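Local coordinates for CD1-2 antigen (Gallus gallus, PDB 3DBX), which probably binds and displays lipid antigens at the cell surface, as an MHC class I-like glycoprotein of the CD1 family, at residues Leu206-Val211 with Gln250-Leu255; Phe214-Ile219 with Gln270-Gly275; Thr222-Gly227 with Ala266-His271. All coordinates share one frame; numbering follows the deposited sequence.

Contact 1: Leu206-Val211 with Gln250-Leu255; sequences LLVCRV and QLRSTL
Val208 and Arg252 meet on one face of an antiparallel strand pair whose axes lie 158° apart. The CB of Arg252 leaves its strand 4.3 Å from Cys209 O. CG then reaches CG1 of Val208 at 3.8 Å. The chain bends at its third torsion, about CG-CD, which brings NE within 3.8 Å of the same Val208 CG1. That methyl lies over one face of the guanidinium, and NH2 at the tip ends 3.9 Å from CG2 of Val208. A long aliphatic stem suits Arg252 here: it packs on a valine and still carries the charge of this partly exposed residue outward. Thr254, branched at CB like Val208, stands next to it pointing the same way, and Leu206 swings CD1 to within 3.6 Å of Thr254 CB. The two strands are neighbours in the four-stranded sheet of an immunoglobulin C1-set domain, corresponding to strands B and E. Hydrogen-bonded pairs Leu207-Leu255, Cys209-Ser253 and Val211-Leu251 each carry two N-H...O bonds; that from Cys209 N to Ser253 O is 2.9 Å long and almost straight at 178°. Their side chains, mostly apolar, point into the sandwich, where Cys209 is joined by disulfide to Cys267 and the small Ser253 turns its hydroxyl to Trp223 NE1 in a weak hydrogen bond. Back on the face of Val208 and Arg252, the extended chain of Arg210 carries its NH2 to a hydrogen bond with a polar side chain of another protein chain, probably beta-2-microglobulin; Arg252 packs on an apolar side chain of that neighbour.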
ATOM      1  N   LEU A 206      20.326  -0.133  21.804  1.00 36.70           N
ATOM      2  CA  LEU A 206      19.611   0.185  20.588  1.00 34.32           C
ATOM      3  C   LEU A 206      19.048   1.593  20.723  1.00 31.67           C
ATOM      4  O   LEU A 206      18.227   1.846  21.603  1.00 30.54           O
ATOM      5  CB  LEU A 206      18.500  -0.825  20.324  1.00 34.66           C
ATOM      6  CG  LEU A 206      17.722  -0.671  19.002  1.00 34.88           C
ATOM      7  CD1 LEU A 206      18.652  -1.068  17.869  1.00 36.82           C
ATOM      8  CD2 LEU A 206      16.486  -1.580  18.996  1.00 35.76           C
ATOM      9  N   LEU A 207      19.510   2.525  19.886  1.00 29.63           N
ATOM     10  CA  LEU A 207      18.885   3.839  19.879  1.00 26.61           C
ATOM     11  C   LEU A 207      17.775   3.795  18.854  1.00 26.63           C
ATOM     12  O   LEU A 207      17.992   3.266  17.773  1.00 25.64           O
ATOM     13  CB  LEU A 207      19.877   4.949  19.529  1.00 28.22           C
ATOM     14  CG  LEU A 207      21.150   4.958  20.385  1.00 30.96           C
ATOM     15  CD1 LEU A 207      22.011   6.129  19.994  1.00 32.17           C
ATOM     16  CD2 LEU A 207      20.831   4.989  21.876  1.00 31.66           C
ATOM     17  N   VAL A 208      16.604   4.344  19.203  1.00 24.27           N
ATOM     18  CA  VAL A 208      15.407   4.306  18.346  1.00 24.05           C
ATOM     19  C   VAL A 208      14.960   5.720  18.092  1.00 25.08           C
ATOM     20  O   VAL A 208      14.855   6.501  19.028  1.00 24.53           O
ATOM     21  CB  VAL A 208      14.223   3.557  19.018  1.00 24.04           C
ATOM     22  CG1 VAL A 208      12.993   3.526  18.124  1.00 23.06           C
ATOM     23  CG2 VAL A 208      14.611   2.107  19.404  1.00 24.39           C
ATOM     24  N   CYS A 209      14.738   6.063  16.825  1.00 25.87           N
ATOM     25  CA  CYS A 209      14.117   7.337  16.487  1.00 24.88           C
ATOM     26  C   CYS A 209      12.743   6.977  15.875  1.00 25.09           C
ATOM     27  O   CYS A 209      12.703   6.328  14.838  1.00 24.08           O
ATOM     28  CB  CYS A 209      14.963   8.001  15.433  1.00 25.75           C
ATOM     29  SG  CYS A 209      14.352   9.604  14.904  1.00 29.63           S
ATOM     30  N   ARG A 210      11.645   7.353  16.530  1.00 24.70           N
ATOM     31  CA  ARG A 210      10.331   7.036  16.014  1.00 24.26           C
ATOM     32  C   ARG A 210       9.759   8.329  15.436  1.00 23.58           C
ATOM     33  O   ARG A 210       9.650   9.320  16.149  1.00 23.74           O
ATOM     34  CB  ARG A 210       9.450   6.488  17.133  1.00 26.76           C
ATOM     35  CG  ARG A 210       8.004   6.177  16.695  1.00 28.11           C
ATOM     36  CD  ARG A 210       7.160   5.829  17.925  1.00 34.79           C
ATOM     37  NE  ARG A 210       5.735   5.835  17.606  1.00 37.25           N
ATOM     38  CZ  ARG A 210       4.765   5.612  18.476  1.00 38.83           C
ATOM     39  NH1 ARG A 210       5.054   5.322  19.742  1.00 40.91           N
ATOM     40  NH2 ARG A 210       3.512   5.639  18.065  1.00 41.73           N
ATOM     41  N   VAL A 211       9.432   8.321  14.143  1.00 21.58           N
ATOM     42  CA  VAL A 211       8.978   9.541  13.449  1.00 21.49           C
ATOM     43  C   VAL A 211       7.536   9.306  13.055  1.00 21.86           C
ATOM     44  O   VAL A 211       7.247   8.287  12.465  1.00 20.89           O
ATOM     45  CB  VAL A 211       9.796   9.765  12.173  1.00 22.07           C
ATOM     46  CG1 VAL A 211       9.404  11.114  11.546  1.00 22.64           C
ATOM     47  CG2 VAL A 211      11.347   9.785  12.518  1.00 19.52           C
ATOM     48  N   GLN A 250       4.346   6.821   9.454  1.00 25.77           N
ATOM     49  CA  GLN A 250       5.206   6.642  10.603  1.00 25.73           C
ATOM     50  C   GLN A 250       6.402   5.763  10.172  1.00 26.72           C
ATOM     51  O   GLN A 250       6.252   4.903   9.345  1.00 26.08           O
ATOM     52  CB  GLN A 250       4.460   5.764  11.597  1.00 28.82           C
ATOM     53  CG  GLN A 250       4.068   6.474  12.787  1.00 31.87           C
ATOM     54  CD  GLN A 250       3.394   5.587  13.777  1.00 32.45           C
ATOM     55  OE1 GLN A 250       2.158   5.505  13.827  1.00 35.73           O
ATOM     56  NE2 GLN A 250       4.188   4.950  14.606  1.00 34.07           N
ATOM     57  N   LEU A 251       7.551   5.932  10.802  1.00 26.46           N
ATOM     58  CA  LEU A 251       8.773   5.197  10.433  1.00 28.11           C
ATOM     59  C   LEU A 251       9.556   5.110  11.740  1.00 28.56           C
ATOM     60  O   LEU A 251       9.454   6.014  12.590  1.00 27.16           O
ATOM     61  CB  LEU A 251       9.602   6.055   9.422  1.00 29.23           C
ATOM     62  CG  LEU A 251      10.877   5.536   8.767  1.00 31.86           C
ATOM     63  CD1 LEU A 251      11.149   6.422   7.564  1.00 38.26           C
ATOM     64  CD2 LEU A 251      12.029   5.680   9.709  1.00 37.97           C
ATOM     65  N   ARG A 252      10.339   4.048  11.890  1.00 30.19           N
ATOM     66  CA  ARG A 252      11.262   3.886  13.009  1.00 31.45           C
ATOM     67  C   ARG A 252      12.657   3.669  12.397  1.00 31.07           C
ATOM     68  O   ARG A 252      12.798   2.823  11.496  1.00 31.33           O
ATOM     69  CB  ARG A 252      10.855   2.611  13.747  1.00 33.35           C
ATOM     70  CG  ARG A 252      10.615   2.696  15.259  1.00 36.48           C
ATOM     71  CD  ARG A 252      10.052   1.297  15.751  1.00 39.08           C
ATOM     72  NE  ARG A 252      10.830   0.711  16.858  1.00 48.56           N
ATOM     73  CZ  ARG A 252      11.828  -0.173  16.724  1.00 50.62           C
ATOM     74  NH1 ARG A 252      12.217  -0.591  15.518  1.00 52.94           N
ATOM     75  NH2 ARG A 252      12.441  -0.644  17.803  1.00 50.55           N
ATOM     76  N   SER A 253      13.670   4.413  12.858  1.00 28.88           N
ATOM     77  CA  SER A 253      15.059   4.139  12.464  1.00 30.84           C
ATOM     78  C   SER A 253      15.827   3.728  13.711  1.00 30.68           C
ATOM     79  O   SER A 253      15.522   4.228  14.775  1.00 29.87           O
ATOM     80  CB  SER A 253      15.715   5.370  11.840  1.00 30.90           C
ATOM     81  OG  SER A 253      17.052   5.035  11.444  1.00 37.34           O
ATOM     82  N   THR A 254      16.781   2.796  13.601  1.00 31.79           N
ATOM     83  CA  THR A 254      17.510   2.375  14.792  1.00 31.27           C
ATOM     84  C   THR A 254      18.985   2.286  14.516  1.00 32.90           C
ATOM     85  O   THR A 254      19.388   1.988  13.368  1.00 34.60           O
ATOM     86  CB  THR A 254      17.045   0.989  15.364  1.00 32.52           C
ATOM     87  OG1 THR A 254      17.398  -0.065  14.472  1.00 36.12           O
ATOM     88  CG2 THR A 254      15.535   0.938  15.661  1.00 29.14           C
ATOM     89  N   LEU A 255      19.780   2.516  15.568  1.00 31.70           N
ATOM     90  CA  LEU A 255      21.237   2.453  15.497  1.00 32.67           C
ATOM     91  C   LEU A 255      21.754   1.677  16.701  1.00 33.56           C
ATOM     92  O   LEU A 255      21.480   2.066  17.843  1.00 31.95           O
ATOM     93  CB  LEU A 255      21.848   3.855  15.508  1.00 31.57           C
ATOM     94  CG  LEU A 255      23.382   3.970  15.390  1.00 36.83           C
ATOM     95  CD1 LEU A 255      23.854   3.439  14.049  1.00 38.42           C
ATOM     96  CD2 LEU A 255      23.872   5.393  15.612  1.00 37.37           C
TER

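Contact 2: Phe214-Ile219 with Gln270-Gly275; sequences FYPRPI and QHCSLG
His271 and Pro216 are joined by the one direct hydrogen bond between segments 214-219 and 270-275. His271 NE2 donates to Pro216 O over 2.8 Å at an angle of 175°, with the oxygen only 1° out of the imidazole plane. At the other nitrogen, ND1 pairs with Ser273 OG at 2.7 Å in its own loop, so both ring nitrogens are held and the ring's rotation is fixed. Histidine suits this place because its flat ring carries two nitrogens, one on each side of CE1, that can serve two partners at once. A water completes the polar set: it donates to Pro218 O and accepts from Cys272 N, lying above one face of the imidazole. At the ring edge, near its plane, CE1 comes 3.3 Å from Tyr215 O.

Apolar packing fills in the rest. CB of Phe214 lies over the imidazole face opposite the water, while the two aromatic rings meet obliquely, planes at 64°. Pro216 follows a cis peptide bond, and its ring sets CD 3.7 Å from His271 CE1 and CG 3.7 Å from Cys272 SG. Ile219 approaches the imidazole edge, its CG1 standing 3.9 Å from CD2. With CG anti to the backbone N (chi1 -171°), His271 sends its ring across to the proline-rich turn. A cis-proline turn after strand B, met by the histidine that lies four residues beyond the strand F cysteine, Cys267, is a hallmark of immunoglobulin C1-set domains, in which the Cys-x-Val-x-His sequence is a signature of MHC and antibody constant domains.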
ATOM      1  N   PHE A 214       3.425  12.313   9.649  1.00 23.80           N
ATOM      2  CA  PHE A 214       3.836  13.124   8.502  1.00 23.42           C
ATOM      3  C   PHE A 214       3.152  12.829   7.168  1.00 24.79           C
ATOM      4  O   PHE A 214       2.783  11.700   6.865  1.00 24.01           O
ATOM      5  CB  PHE A 214       5.354  13.085   8.313  1.00 22.26           C
ATOM      6  CG  PHE A 214       5.907  11.699   8.079  1.00 21.76           C
ATOM      7  CD1 PHE A 214       6.313  10.927   9.142  1.00 23.62           C
ATOM      8  CD2 PHE A 214       6.080  11.220   6.787  1.00 22.23           C
ATOM      9  CE1 PHE A 214       6.891   9.641   8.924  1.00 22.90           C
ATOM     10  CE2 PHE A 214       6.598   9.963   6.548  1.00 24.04           C
ATOM     11  CZ  PHE A 214       6.992   9.154   7.627  1.00 22.91           C
ATOM     12  N   TYR A 215       3.005  13.869   6.361  1.00 23.92           N
ATOM     13  CA  TYR A 215       2.480  13.670   5.016  1.00 25.17           C
ATOM     14  C   TYR A 215       3.090  14.781   4.158  1.00 25.23           C
ATOM     15  O   TYR A 215       3.145  15.922   4.597  1.00 24.62           O
ATOM     16  CB  TYR A 215       0.929  13.734   5.018  1.00 25.71           C
ATOM     17  CG  TYR A 215       0.367  13.453   3.636  1.00 26.66           C
ATOM     18  CD1 TYR A 215       0.048  14.486   2.767  1.00 26.68           C
ATOM     19  CD2 TYR A 215       0.227  12.142   3.185  1.00 27.56           C
ATOM     20  CE1 TYR A 215      -0.424  14.227   1.474  1.00 31.58           C
ATOM     21  CE2 TYR A 215      -0.251  11.866   1.894  1.00 28.70           C
ATOM     22  CZ  TYR A 215      -0.573  12.910   1.050  1.00 30.63           C
ATOM     23  OH  TYR A 215      -1.050  12.617  -0.216  1.00 34.03           O
ATOM     24  N   PRO A 216       3.519  14.479   2.922  1.00 26.24           N
ATOM     25  CA  PRO A 216       3.464  13.240   2.153  1.00 27.31           C
ATOM     26  C   PRO A 216       4.464  12.157   2.621  1.00 27.45           C
ATOM     27  O   PRO A 216       5.211  12.371   3.569  1.00 25.85           O
ATOM     28  CB  PRO A 216       3.731  13.713   0.710  1.00 29.51           C
ATOM     29  CG  PRO A 216       4.520  14.990   0.853  1.00 29.63           C
ATOM     30  CD  PRO A 216       4.019  15.621   2.128  1.00 27.54           C
ATOM     31  N   ARG A 217       4.464  11.018   1.939  1.00 28.12           N
ATOM     32  CA  ARG A 217       5.209   9.835   2.351  1.00 29.86           C
ATOM     33  C   ARG A 217       6.737   9.929   2.321  1.00 30.04           C
ATOM     34  O   ARG A 217       7.394   9.304   3.180  1.00 30.11           O
ATOM     35  CB  ARG A 217       4.785   8.657   1.455  1.00 31.90           C
ATOM     36  CG  ARG A 217       5.178   7.240   1.982  1.00 33.77           C
ATOM     37  CD  ARG A 217       4.761   6.204   0.939  1.00 39.39           C
ATOM     38  NE  ARG A 217       4.766   4.825   1.453  1.00 51.37           N
ATOM     39  CZ  ARG A 217       5.820   4.005   1.447  1.00 56.47           C
ATOM     40  NH1 ARG A 217       7.002   4.431   1.006  1.00 58.94           N
ATOM     41  NH2 ARG A 217       5.705   2.758   1.915  1.00 58.61           N
ATOM     42  N   PRO A 218       7.331  10.546   1.259  1.00 31.69           N
ATOM     43  CA  PRO A 218       8.804  10.541   1.198  1.00 32.65           C
ATOM     44  C   PRO A 218       9.423  11.249   2.396  1.00 31.50           C
ATOM     45  O   PRO A 218       8.896  12.264   2.846  1.00 29.50           O
ATOM     46  CB  PRO A 218       9.090  11.334  -0.075  1.00 35.96           C
ATOM     47  CG  PRO A 218       7.870  11.095  -0.923  1.00 35.74           C
ATOM     48  CD  PRO A 218       6.757  11.165   0.046  1.00 32.76           C
ATOM     49  N   ILE A 219      10.504  10.691   2.932  1.00 32.23           N
ATOM     50  CA  ILE A 219      11.170  11.257   4.125  1.00 31.23           C
ATOM     51  C   ILE A 219      12.558  10.638   4.219  1.00 33.95           C
ATOM     52  O   ILE A 219      12.799   9.535   3.673  1.00 33.98           O
ATOM     53  CB  ILE A 219      10.332  10.956   5.423  1.00 29.38           C
ATOM     54  CG1 ILE A 219      10.746  11.855   6.609  1.00 27.19           C
ATOM     55  CG2 ILE A 219      10.368   9.465   5.778  1.00 28.99           C
ATOM     56  CD1 ILE A 219       9.848  11.650   7.819  1.00 27.05           C
ATOM     57  N   GLN A 270      14.562  14.765   7.560  1.00 31.41           N
ATOM     58  CA  GLN A 270      14.418  15.691   6.444  1.00 34.36           C
ATOM     59  C   GLN A 270      13.061  15.308   5.812  1.00 31.94           C
ATOM     60  O   GLN A 270      12.760  14.121   5.605  1.00 30.55           O
ATOM     61  CB  GLN A 270      15.612  15.514   5.496  1.00 37.27           C
ATOM     62  CG  GLN A 270      15.498  16.185   4.084  1.00 43.22           C
ATOM     63  CD  GLN A 270      16.662  15.801   3.145  1.00 48.34           C
ATOM     64  OE1 GLN A 270      17.231  14.693   3.242  1.00 56.47           O
ATOM     65  NE2 GLN A 270      17.043  16.724   2.265  1.00 54.07           N
ATOM     66  N   HIS A 271      12.201  16.307   5.621  1.00 31.87           N
ATOM     67  CA  HIS A 271      10.869  16.118   5.058  1.00 29.34           C
ATOM     68  C   HIS A 271      10.512  17.394   4.330  1.00 31.90           C
ATOM     69  O   HIS A 271      10.855  18.479   4.780  1.00 32.14           O
ATOM     70  CB  HIS A 271       9.846  15.814   6.163  1.00 26.75           C
ATOM     71  CG  HIS A 271       8.498  15.402   5.619  1.00 25.60           C
ATOM     72  ND1 HIS A 271       7.440  16.274   5.516  1.00 24.93           N
ATOM     73  CD2 HIS A 271       8.070  14.230   5.095  1.00 26.58           C
ATOM     74  CE1 HIS A 271       6.402  15.645   4.984  1.00 28.18           C
ATOM     75  NE2 HIS A 271       6.755  14.395   4.735  1.00 27.61           N
ATOM     76  N   CYS A 272       9.861  17.275   3.179  1.00 34.10           N
ATOM     77  CA  CYS A 272       9.597  18.445   2.350  1.00 37.52           C
ATOM     78  C   CYS A 272       8.697  19.493   3.054  1.00 36.54           C
ATOM     79  O   CYS A 272       8.799  20.674   2.762  1.00 38.16           O
ATOM     80  CB  CYS A 272       9.013  18.026   0.994  1.00 39.62           C
ATOM     81  SG  CYS A 272       7.349  17.319   1.094  1.00 42.85           S
ATOM     82  N   SER A 273       7.856  19.062   4.004  1.00 32.83           N
ATOM     83  CA  SER A 273       6.994  20.010   4.738  1.00 33.28           C
ATOM     84  C   SER A 273       7.769  20.932   5.691  1.00 35.23           C
ATOM     85  O   SER A 273       7.251  21.944   6.175  1.00 35.61           O
ATOM     86  CB  SER A 273       5.967  19.232   5.528  1.00 30.29           C
ATOM     87  OG  SER A 273       6.613  18.571   6.622  1.00 28.40           O
ATOM     88  N   LEU A 274       9.028  20.577   5.943  1.00 35.51           N
ATOM     89  CA  LEU A 274       9.878  21.317   6.861  1.00 36.52           C
ATOM     90  C   LEU A 274      10.699  22.383   6.165  1.00 41.03           C
ATOM     91  O   LEU A 274      11.282  23.249   6.819  1.00 43.43           O
ATOM     92  CB  LEU A 274      10.785  20.330   7.624  1.00 35.29           C
ATOM     93  CG  LEU A 274      10.127  19.255   8.493  1.00 30.62           C
ATOM     94  CD1 LEU A 274      11.143  18.150   8.871  1.00 29.04           C
ATOM     95  CD2 LEU A 274       9.600  19.875   9.734  1.00 34.51           C
ATOM     96  N   GLY A 275      10.733  22.342   4.839  1.00 41.90           N
ATOM     97  CA  GLY A 275      11.572  23.242   4.071  1.00 46.21           C
ATOM     98  C   GLY A 275      13.036  22.989   4.354  1.00 49.39           C
ATOM     99  O   GLY A 275      13.469  21.838   4.451  1.00 48.21           O
TER
HETATM  100  O   HOH W   1       9.620  14.834   1.860  1.00 35.53           O

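Contact 3: Thr222-Gly227 with Ala266-His271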
ATOM      1  N   THR A 222      18.178  10.203   9.303  1.00 37.97           N
ATOM      2  CA  THR A 222      19.556   9.783   9.471  1.00 41.30           C
ATOM      3  C   THR A 222      19.985   9.948  10.934  1.00 39.74           C
ATOM      4  O   THR A 222      19.362  10.686  11.699  1.00 37.35           O
ATOM      5  CB  THR A 222      20.533  10.515   8.510  1.00 45.74           C
ATOM      6  OG1 THR A 222      20.470  11.927   8.734  1.00 48.66           O
ATOM      7  CG2 THR A 222      20.163  10.237   7.018  1.00 48.60           C
ATOM      8  N   TRP A 223      21.029   9.215  11.305  1.00 40.19           N
ATOM      9  CA  TRP A 223      21.620   9.328  12.618  1.00 38.70           C
ATOM     10  C   TRP A 223      22.848  10.147  12.489  1.00 41.49           C
ATOM     11  O   TRP A 223      23.552  10.038  11.497  1.00 44.42           O
ATOM     12  CB  TRP A 223      21.948   7.945  13.148  1.00 38.40           C
ATOM     13  CG  TRP A 223      20.698   7.261  13.636  1.00 35.23           C
ATOM     14  CD1 TRP A 223      19.887   6.395  12.929  1.00 34.66           C
ATOM     15  CD2 TRP A 223      20.105   7.413  14.923  1.00 32.41           C
ATOM     16  NE1 TRP A 223      18.828   6.013  13.715  1.00 32.52           N
ATOM     17  CE2 TRP A 223      18.946   6.614  14.945  1.00 31.39           C
ATOM     18  CE3 TRP A 223      20.446   8.153  16.069  1.00 33.90           C
ATOM     19  CZ2 TRP A 223      18.123   6.543  16.058  1.00 29.12           C
ATOM     20  CZ3 TRP A 223      19.620   8.070  17.179  1.00 33.04           C
ATOM     21  CH2 TRP A 223      18.477   7.297  17.160  1.00 28.91           C
ATOM     22  N   LEU A 224      23.106  10.987  13.481  1.00 41.34           N
ATOM     23  CA  LEU A 224      24.355  11.744  13.528  1.00 45.12           C
ATOM     24  C   LEU A 224      25.156  11.293  14.753  1.00 45.83           C
ATOM     25  O   LEU A 224      24.584  11.117  15.837  1.00 41.88           O
ATOM     26  CB  LEU A 224      24.091  13.251  13.576  1.00 45.90           C
ATOM     27  CG  LEU A 224      23.222  13.911  12.490  1.00 45.97           C
ATOM     28  CD1 LEU A 224      22.680  15.225  13.025  1.00 46.81           C
ATOM     29  CD2 LEU A 224      23.993  14.141  11.241  1.00 47.59           C
ATOM     30  N   ARG A 225      26.449  11.043  14.542  1.00 49.52           N
ATOM     31  CA  ARG A 225      27.390  10.689  15.615  1.00 53.46           C
ATOM     32  C   ARG A 225      28.362  11.870  15.704  1.00 58.62           C
ATOM     33  O   ARG A 225      29.074  12.176  14.737  1.00 62.08           O
ATOM     34  CB  ARG A 225      28.115   9.371  15.299  1.00 54.58           C
ATOM     35  CG  ARG A 225      29.252   9.010  16.240  1.00 58.54           C
ATOM     36  CD  ARG A 225      30.064   7.797  15.749  1.00 62.00           C
ATOM     37  NE  ARG A 225      29.252   6.579  15.589  1.00 64.57           N
ATOM     38  CZ  ARG A 225      29.121   5.892  14.449  1.00 65.98           C
ATOM     39  NH1 ARG A 225      29.759   6.282  13.346  1.00 69.88           N
ATOM     40  NH2 ARG A 225      28.356   4.803  14.412  1.00 63.00           N
ATOM     41  N   ASP A 226      28.326  12.558  16.846  1.00 59.54           N
ATOM     42  CA  ASP A 226      28.942  13.884  17.024  1.00 64.87           C
ATOM     43  C   ASP A 226      28.582  14.970  15.996  1.00 66.67           C
ATOM     44  O   ASP A 226      29.248  15.993  15.916  1.00 71.97           O
ATOM     45  CB  ASP A 226      30.440  13.737  17.258  1.00 69.90           C
ATOM     46  CG  ASP A 226      30.717  12.964  18.534  1.00 70.27           C
ATOM     47  OD1 ASP A 226      29.912  13.187  19.502  1.00 68.75           O
ATOM     48  OD2 ASP A 226      31.671  12.124  18.573  1.00 74.79           O
ATOM     49  N   GLY A 227      27.492  14.759  15.263  1.00 63.08           N
ATOM     50  CA  GLY A 227      26.965  15.744  14.316  1.00 64.49           C
ATOM     51  C   GLY A 227      27.291  15.436  12.863  1.00 66.52           C
ATOM     52  O   GLY A 227      26.875  16.171  11.953  1.00 67.41           O
ATOM     53  N   ALA A 266      22.164  11.884  17.762  1.00 37.79           N
ATOM     54  CA  ALA A 266      20.915  12.562  17.427  1.00 36.21           C
ATOM     55  C   ALA A 266      20.353  11.985  16.137  1.00 35.31           C
ATOM     56  O   ALA A 266      21.132  11.609  15.243  1.00 34.70           O
ATOM     57  CB  ALA A 266      21.143  14.064  17.240  1.00 39.97           C
ATOM     58  N   CYS A 267      19.011  11.921  16.073  1.00 33.91           N
ATOM     59  CA  CYS A 267      18.237  11.593  14.876  1.00 31.86           C
ATOM     60  C   CYS A 267      17.918  12.888  14.104  1.00 32.07           C
ATOM     61  O   CYS A 267      17.442  13.835  14.711  1.00 31.17           O
ATOM     62  CB  CYS A 267      16.913  10.947  15.340  1.00 30.14           C
ATOM     63  SG  CYS A 267      15.958  10.334  13.996  1.00 36.90           S
ATOM     64  N   ARG A 268      18.199  12.931  12.801  1.00 30.99           N
ATOM     65  CA  ARG A 268      17.841  14.058  11.966  1.00 33.55           C
ATOM     66  C   ARG A 268      16.828  13.612  10.900  1.00 31.71           C
ATOM     67  O   ARG A 268      16.995  12.554  10.261  1.00 32.00           O
ATOM     68  CB  ARG A 268      19.090  14.698  11.330  1.00 36.35           C
ATOM     69  CG  ARG A 268      18.752  15.948  10.466  1.00 41.21           C
ATOM     70  CD  ARG A 268      19.908  16.878  10.233  1.00 46.13           C
ATOM     71  NE  ARG A 268      20.874  16.347   9.272  1.00 55.75           N
ATOM     72  CZ  ARG A 268      22.153  16.704   9.206  1.00 58.83           C
ATOM     73  NH1 ARG A 268      22.667  17.626  10.016  1.00 62.93           N
ATOM     74  NH2 ARG A 268      22.931  16.126   8.314  1.00 65.42           N
ATOM     75  N   VAL A 269      15.768  14.404  10.749  1.00 31.01           N
ATOM     76  CA  VAL A 269      14.641  14.081   9.854  1.00 29.24           C
ATOM     77  C   VAL A 269      14.509  15.171   8.817  1.00 30.83           C
ATOM     78  O   VAL A 269      14.382  16.362   9.140  1.00 32.53           O
ATOM     79  CB  VAL A 269      13.297  13.936  10.605  1.00 27.72           C
ATOM     80  CG1 VAL A 269      12.257  13.348   9.698  1.00 26.34           C
ATOM     81  CG2 VAL A 269      13.429  13.028  11.817  1.00 25.91           C
ATOM     82  N   GLN A 270      14.562  14.765   7.560  1.00 31.41           N
ATOM     83  CA  GLN A 270      14.418  15.691   6.444  1.00 34.36           C
ATOM     84  C   GLN A 270      13.061  15.308   5.812  1.00 31.94           C
ATOM     85  O   GLN A 270      12.760  14.121   5.605  1.00 30.55           O
ATOM     86  CB  GLN A 270      15.612  15.514   5.496  1.00 37.27           C
ATOM     87  CG  GLN A 270      15.498  16.185   4.084  1.00 43.22           C
ATOM     88  CD  GLN A 270      16.662  15.801   3.145  1.00 48.34           C
ATOM     89  OE1 GLN A 270      17.231  14.693   3.242  1.00 56.47           O
ATOM     90  NE2 GLN A 270      17.043  16.724   2.265  1.00 54.07           N
ATOM     91  N   HIS A 271      12.201  16.307   5.621  1.00 31.87           N
ATOM     92  CA  HIS A 271      10.869  16.118   5.058  1.00 29.34           C
ATOM     93  C   HIS A 271      10.512  17.394   4.330  1.00 31.90           C
ATOM     94  O   HIS A 271      10.855  18.479   4.780  1.00 32.14           O
ATOM     95  CB  HIS A 271       9.846  15.814   6.163  1.00 26.75           C
ATOM     96  CG  HIS A 271       8.498  15.402   5.619  1.00 25.60           C
ATOM     97  ND1 HIS A 271       7.440  16.274   5.516  1.00 24.93           N
ATOM     98  CD2 HIS A 271       8.070  14.230   5.095  1.00 26.58           C
ATOM     99  CE1 HIS A 271       6.402  15.645   4.984  1.00 28.18           C
ATOM    100  NE2 HIS A 271       6.755  14.395   4.735  1.00 27.61           N
TER
HETATM  101  O   HOH W   2      18.055  12.951   7.221  1.00 43.61           O
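Strands 222-225 and 266-270 run antiparallel at 140°, with the hydrogen-bonded pairs Thr222-Arg268 and Leu224-Ala266 on either side of the non-hydrogen-bonded pair Trp223-Cys267. The rungs are uneven at the Leu224 end: Leu224 N reaches Ala266 O at 2.7 Å, whereas the return bond from Ala266 N to Leu224 O is 3.2 Å. On one face, Leu224 and Arg268 carry the side-chain packing. CD2 of Leu224 lies over one face of the guanidinium, 3.7 Å from NH2, and CD1 touches CB of the same arginine at 4.0 Å. Arg268 gets there by bending at its third torsion (chi3 74°), which folds the charged end back over the leucine. Ala266, too small to intrude, joins Leu224 against Leu280. Thr222 stands alongside Arg268, and a water links its OG1, at 3.0 Å, to Arg268 O. The other face points into the domain. Here Cys267 sets CB above one face of the Trp223 indole, and its SG lies 4.9 Å from the six-membered ring's centroid, near the ring normal. A tryptophan of strand C whose ring face meets the cysteine of strand F, itself disulfide-bonded to strand B, forms the disulfide-tryptophan core characteristic of immunoglobulin domains.

From the N terminus, the chain enters the three contacts in the order 206-211, 214-219 and 222-227, then returns through their partners. Contact 1 opens first and closes first, at 250-255, so it crosses both others. Contact 3 closes at 266-271 and contact 2 just beyond, at 270-275; contact 3 thus lies within the span of contact 2, apart from their shared Gln270 and His271. Contact 1 belongs to one sheet and contact 3 to the facing one, tied by the Cys209-Cys267 disulfide and by Trp223 packing on Leu207. Contact 2 joins loops at one end of the sandwich, and its Ile219 reaches Val211 and Leu251 of contact 1 and Val269 of contact 3.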